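Local coordinates for protein SVS_variant_AS1 (Streptomyces sp. CWA1, PDB 6TJA) that probably cyclises geranylgeranyl diphosphate to the diterpene spiroviolene, as an engineered ancestral form of a class I terpene cyclase, at residues A[49-61]-A[73-85]. Sequence-based numbering, arbitrary orientation.
Sequences AWVIATHSADFFA and LLATSLFVYWLFA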
loop_
_atom_site.group_PDB
_atom_site.type_symbol
_atom_site.label_atom_id
_atom_site.label_comp_id
_atom_site.label_asym_id
_atom_site.label_seq_id
_atom_site.Cartn_x
_atom_site.Cartn_y
_atom_site.Cartn_z
ATOM N N ALA A 49 -1.809 9.374 -29.827
ATOM C CA ALA A 49 -1.622 10.835 -29.945
ATOM C C ALA A 49 -2.060 11.509 -28.637
ATOM O O ALA A 49 -1.391 12.479 -28.221
ATOM C CB ALA A 49 -2.392 11.373 -31.126
ATOM N N TRP A 50 -3.144 11.033 -28.020
ATOM C CA TRP A 50 -3.616 11.566 -26.710
ATOM C C TRP A 50 -2.492 11.409 -25.671
ATOM O O TRP A 50 -2.151 12.407 -25.006
ATOM C CB TRP A 50 -4.922 10.908 -26.242
ATOM C CG TRP A 50 -5.480 11.601 -25.039
ATOM C CD1 TRP A 50 -6.336 12.665 -25.023
ATOM C CD2 TRP A 50 -5.171 11.311 -23.661
ATOM N NE1 TRP A 50 -6.593 13.049 -23.733
ATOM C CE2 TRP A 50 -5.892 12.240 -22.874
ATOM C CE3 TRP A 50 -4.363 10.362 -23.015
ATOM C CZ2 TRP A 50 -5.822 12.240 -21.477
ATOM C CZ3 TRP A 50 -4.290 10.365 -21.637
ATOM C CH2 TRP A 50 -5.003 11.301 -20.882
ATOM N N VAL A 51 -1.893 10.220 -25.578
ATOM C CA VAL A 51 -0.854 9.919 -24.552
ATOM C C VAL A 51 0.410 10.753 -24.846
ATOM O O VAL A 51 0.949 11.384 -23.915
ATOM C CB VAL A 51 -0.583 8.404 -24.473
ATOM C CG1 VAL A 51 0.556 8.086 -23.515
ATOM C CG2 VAL A 51 -1.844 7.636 -24.053
ATOM N N ILE A 52 0.861 10.787 -26.103
ATOM C CA ILE A 52 2.029 11.610 -26.550
ATOM C C ILE A 52 1.798 13.071 -26.117
ATOM O O ILE A 52 2.698 13.682 -25.513
ATOM C CB ILE A 52 2.230 11.411 -28.065
ATOM C CG1 ILE A 52 2.821 10.029 -28.345
ATOM C CG2 ILE A 52 3.075 12.515 -28.693
ATOM C CD1 ILE A 52 2.797 9.656 -29.805
ATOM N N ALA A 53 0.594 13.576 -26.343
ATOM C CA ALA A 53 0.196 14.979 -26.116
ATOM C C ALA A 53 0.131 15.311 -24.618
ATOM O O ALA A 53 0.029 16.506 -24.292
ATOM C CB ALA A 53 -1.144 15.247 -26.794
ATOM N N THR A 54 0.166 14.333 -23.703
ATOM C CA THR A 54 0.374 14.655 -22.259
ATOM C C THR A 54 1.735 15.350 -22.071
ATOM O O THR A 54 1.814 16.148 -21.141
ATOM C CB THR A 54 0.292 13.443 -21.323
ATOM O OG1 THR A 54 1.341 12.520 -21.640
ATOM C CG2 THR A 54 -1.073 12.785 -21.368
ATOM N N HIS A 55 2.724 15.086 -22.937
ATOM C CA HIS A 55 4.142 15.512 -22.796
ATOM C C HIS A 55 4.627 15.114 -21.407
ATOM O O HIS A 55 5.052 15.991 -20.647
ATOM C CB HIS A 55 4.326 17.022 -22.992
ATOM C CG HIS A 55 3.835 17.524 -24.298
ATOM N ND1 HIS A 55 4.579 17.408 -25.453
ATOM C CD2 HIS A 55 2.669 18.113 -24.638
ATOM C CE1 HIS A 55 3.903 17.920 -26.456
ATOM N NE2 HIS A 55 2.722 18.357 -25.981
ATOM N N SER A 56 4.527 13.835 -21.068
ATOM C CA SER A 56 4.882 13.381 -19.710
ATOM C C SER A 56 6.404 13.431 -19.530
ATOM O O SER A 56 6.847 13.543 -18.387
ATOM C CB SER A 56 4.278 12.056 -19.429
ATOM O OG SER A 56 2.861 12.195 -19.411
ATOM N N ALA A 57 7.194 13.409 -20.603
ATOM C CA ALA A 57 8.673 13.494 -20.504
ATOM C C ALA A 57 9.052 14.921 -20.106
ATOM O O ALA A 57 9.861 15.087 -19.211
ATOM C CB ALA A 57 9.321 13.064 -21.791
ATOM N N ASP A 58 8.360 15.911 -20.644
ATOM C CA ASP A 58 8.507 17.328 -20.226
ATOM C C ASP A 58 8.169 17.419 -18.730
ATOM O O ASP A 58 8.911 18.062 -17.965
ATOM C CB ASP A 58 7.616 18.251 -21.074
ATOM C CG ASP A 58 7.923 19.736 -20.925
ATOM O OD1 ASP A 58 8.845 20.215 -21.651
ATOM O OD2 ASP A 58 7.257 20.401 -20.086
ATOM N N PHE A 59 7.051 16.810 -18.340
ATOM C CA PHE A 59 6.550 16.802 -16.945
ATOM C C PHE A 59 7.665 16.284 -16.027
ATOM O O PHE A 59 8.060 17.032 -15.149
ATOM C CB PHE A 59 5.253 16.002 -16.856
ATOM C CG PHE A 59 4.694 15.865 -15.472
ATOM C CD1 PHE A 59 3.836 16.818 -14.973
ATOM C CD2 PHE A 59 5.021 14.774 -14.687
ATOM C CE1 PHE A 59 3.309 16.682 -13.696
ATOM C CE2 PHE A 59 4.473 14.630 -13.422
ATOM C CZ PHE A 59 3.635 15.597 -12.920
ATOM N N PHE A 60 8.154 15.056 -16.193
ATOM C CA PHE A 60 9.021 14.448 -15.163
ATOM C C PHE A 60 10.470 14.936 -15.301
ATOM O O PHE A 60 11.179 14.864 -14.290
ATOM C CB PHE A 60 8.936 12.927 -15.132
ATOM C CG PHE A 60 9.340 12.393 -13.775
ATOM C CD1 PHE A 60 8.546 12.634 -12.666
ATOM C CD2 PHE A 60 10.532 11.720 -13.596
ATOM C CE1 PHE A 60 8.931 12.201 -11.407
ATOM C CE2 PHE A 60 10.886 11.239 -12.349
ATOM C CZ PHE A 60 10.083 11.472 -11.260
ATOM N N ALA A 61 10.865 15.466 -16.465
ATOM C CA ALA A 61 12.167 16.130 -16.689
ATOM C C ALA A 61 12.287 17.373 -15.793
ATOM O O ALA A 61 13.421 17.846 -15.536
ATOM C CB ALA A 61 12.308 16.465 -18.165
ATOM N N LEU A 73 15.692 8.545 -16.222
ATOM C CA LEU A 73 14.687 9.598 -16.489
ATOM C C LEU A 73 13.676 9.045 -17.488
ATOM O O LEU A 73 12.490 9.427 -17.403
ATOM C CB LEU A 73 15.366 10.869 -17.015
ATOM C CG LEU A 73 14.420 12.010 -17.361
ATOM C CD1 LEU A 73 13.562 12.395 -16.152
ATOM C CD2 LEU A 73 15.187 13.205 -17.865
ATOM N N LEU A 74 14.124 8.199 -18.423
ATOM C CA LEU A 74 13.196 7.597 -19.408
ATOM C C LEU A 74 12.211 6.689 -18.668
ATOM O O LEU A 74 11.012 6.846 -18.879
ATOM C CB LEU A 74 13.956 6.817 -20.489
ATOM C CG LEU A 74 13.072 6.019 -21.448
ATOM C CD1 LEU A 74 12.029 6.928 -22.097
ATOM C CD2 LEU A 74 13.933 5.315 -22.497
ATOM N N ALA A 75 12.710 5.763 -17.857
ATOM C CA ALA A 75 11.876 4.734 -17.199
ATOM C C ALA A 75 10.815 5.425 -16.327
ATOM O O ALA A 75 9.618 5.099 -16.451
ATOM C CB ALA A 75 12.750 3.803 -16.408
ATOM N N THR A 76 11.219 6.399 -15.516
ATOM C CA THR A 76 10.280 7.136 -14.629
ATOM C C THR A 76 9.314 7.944 -15.508
ATOM O O THR A 76 8.116 7.896 -15.228
ATOM C CB THR A 76 11.057 7.955 -13.601
ATOM O OG1 THR A 76 11.914 8.832 -14.326
ATOM C CG2 THR A 76 11.869 7.083 -12.668
ATOM N N SER A 77 9.789 8.590 -16.582
ATOM C CA SER A 77 8.896 9.314 -17.532
ATOM C C SER A 77 7.846 8.361 -18.129
ATOM O O SER A 77 6.695 8.744 -18.216
ATOM C CB SER A 77 9.679 10.022 -18.601
ATOM O OG SER A 77 10.354 11.149 -18.061
ATOM N N LEU A 78 8.214 7.140 -18.511
ATOM C CA LEU A 78 7.239 6.143 -19.049
ATOM C C LEU A 78 6.083 5.933 -18.064
ATOM O O LEU A 78 4.908 5.942 -18.491
ATOM C CB LEU A 78 7.968 4.827 -19.329
ATOM C CG LEU A 78 9.020 4.895 -20.438
ATOM C CD1 LEU A 78 9.525 3.505 -20.763
ATOM C CD2 LEU A 78 8.456 5.556 -21.684
ATOM N N PHE A 79 6.376 5.741 -16.781
ATOM C CA PHE A 79 5.298 5.518 -15.788
ATOM C C PHE A 79 4.385 6.734 -15.756
ATOM O O PHE A 79 3.225 6.564 -15.420
ATOM C CB PHE A 79 5.776 5.256 -14.363
ATOM C CG PHE A 79 4.609 5.123 -13.417
ATOM C CD1 PHE A 79 3.799 3.996 -13.450
ATOM C CD2 PHE A 79 4.288 6.134 -12.534
ATOM C CE1 PHE A 79 2.726 3.856 -12.580
ATOM C CE2 PHE A 79 3.157 6.030 -11.731
ATOM C CZ PHE A 79 2.380 4.890 -11.760
ATOM N N VAL A 80 4.885 7.938 -16.022
ATOM C CA VAL A 80 3.977 9.126 -15.992
ATOM C C VAL A 80 3.017 9.035 -17.185
ATOM O O VAL A 80 1.814 9.377 -16.975
ATOM C CB VAL A 80 4.702 10.477 -15.958
ATOM C CG1 VAL A 80 3.698 11.628 -16.091
ATOM C CG2 VAL A 80 5.529 10.623 -14.693
ATOM N N TYR A 81 3.496 8.584 -18.359
ATOM C CA TYR A 81 2.623 8.339 -19.547
ATOM C C TYR A 81 1.563 7.289 -19.172
ATOM O O TYR A 81 0.326 7.488 -19.382
ATOM C CB TYR A 81 3.432 7.902 -20.772
ATOM C CG TYR A 81 4.178 9.014 -21.468
ATOM C CD1 TYR A 81 3.512 9.942 -22.244
ATOM C CD2 TYR A 81 5.548 9.148 -21.347
ATOM C CE1 TYR A 81 4.189 10.977 -22.883
ATOM C CE2 TYR A 81 6.241 10.151 -22.004
ATOM C CZ TYR A 81 5.556 11.075 -22.764
ATOM O OH TYR A 81 6.222 12.083 -23.357
ATOM N N TRP A 82 2.052 6.167 -18.665
ATOM C CA TRP A 82 1.234 5.013 -18.239
ATOM C C TRP A 82 0.140 5.493 -17.304
ATOM O O TRP A 82 -0.992 5.120 -17.518
ATOM C CB TRP A 82 2.091 3.965 -17.544
ATOM C CG TRP A 82 1.310 2.732 -17.256
ATOM C CD1 TRP A 82 1.123 1.649 -18.068
ATOM C CD2 TRP A 82 0.574 2.475 -16.060
ATOM N NE1 TRP A 82 0.356 0.715 -17.435
ATOM C CE2 TRP A 82 -0.021 1.210 -16.214
ATOM C CE3 TRP A 82 0.371 3.185 -14.876
ATOM C CZ2 TRP A 82 -0.804 0.648 -15.211
ATOM C CZ3 TRP A 82 -0.432 2.639 -13.905
ATOM C CH2 TRP A 82 -0.999 1.383 -14.066
ATOM N N LEU A 83 0.504 6.283 -16.301
ATOM C CA LEU A 83 -0.424 6.782 -15.272
ATOM C C LEU A 83 -1.510 7.610 -15.944
ATOM O O LEU A 83 -2.683 7.363 -15.639
ATOM C CB LEU A 83 0.331 7.602 -14.225
ATOM C CG LEU A 83 -0.532 8.267 -13.147
ATOM C CD1 LEU A 83 -0.898 7.283 -12.050
ATOM C CD2 LEU A 83 0.219 9.453 -12.579
ATOM N N PHE A 84 -1.162 8.558 -16.807
ATOM C CA PHE A 84 -2.188 9.410 -17.471
ATOM C C PHE A 84 -3.124 8.505 -18.283
ATOM O O PHE A 84 -4.347 8.657 -18.217
ATOM C CB PHE A 84 -1.562 10.527 -18.312
ATOM C CG PHE A 84 -0.984 11.663 -17.507
ATOM C CD1 PHE A 84 -1.627 12.140 -16.371
ATOM C CD2 PHE A 84 0.212 12.255 -17.882
ATOM C CE1 PHE A 84 -1.083 13.182 -15.637
ATOM C CE2 PHE A 84 0.747 13.312 -17.156
ATOM C CZ PHE A 84 0.097 13.773 -16.037
ATOM N N ALA A 85 -2.551 7.539 -18.991
ATOM C CA ALA A 85 -3.291 6.621 -19.876
ATOM C C ALA A 85 -4.215 5.721 -19.028
ATOM O O ALA A 85 -5.420 5.587 -19.357
ATOM C CB ALA A 85 -2.306 5.841 -20.694
HETATM O O HOH W 1 5.317 13.296 -25.389
#
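A57 and S77 bring the two backbones nearest, 5.1 Å between their CA atoms, where helix 56-61 crosses helix 73-85 at 123°. Toward the start of 49-61, V51 comes nearest A85; a type I turn from I52 to H55 then redirects the chain, and H55, with positive phi, occupies the N-cap position of helix 56-61. Y81 slots into this break among V51, I52, S56 and A57. With CG anti to its carbonyl carbon (chi1 -76°), its ring lies under S56, whose CB stands 3.4 Å above the ring centroid, almost on the normal, in a CH-pi contact. V51 O meets the ring edge in plane. At the far end Y81 OH accepts a weak bond from A57 N (3.2 Å) and donates to a water that in turn donates to I52 O, tying both sides of the break to one hydroxyl. A leucine in place of Y81 would probably leave that water and A57 N without their phenolic partner and deprive S56 CB of its ring face. S56 OG donates to T54 OG1 (2.7 Å), which passes a bond to V51 O (2.6 Å); the same S56 OG lies at the F84 ring edge, 3.1 Å from CD2. S56 CB also presses tightly on V80 CG1. Farther along, F60 fits as a knob among L73, T76, S77 and V80, its CE2 3.3 Å from T76 OG1, which bonds to R72 O. Within this all-helical terpene cyclase fold, helix 25-38 meets Y81 through A32 and I36, W308 of helix 289-309 bonds to T54 O, and helix 195-199 packs on F60 and T76.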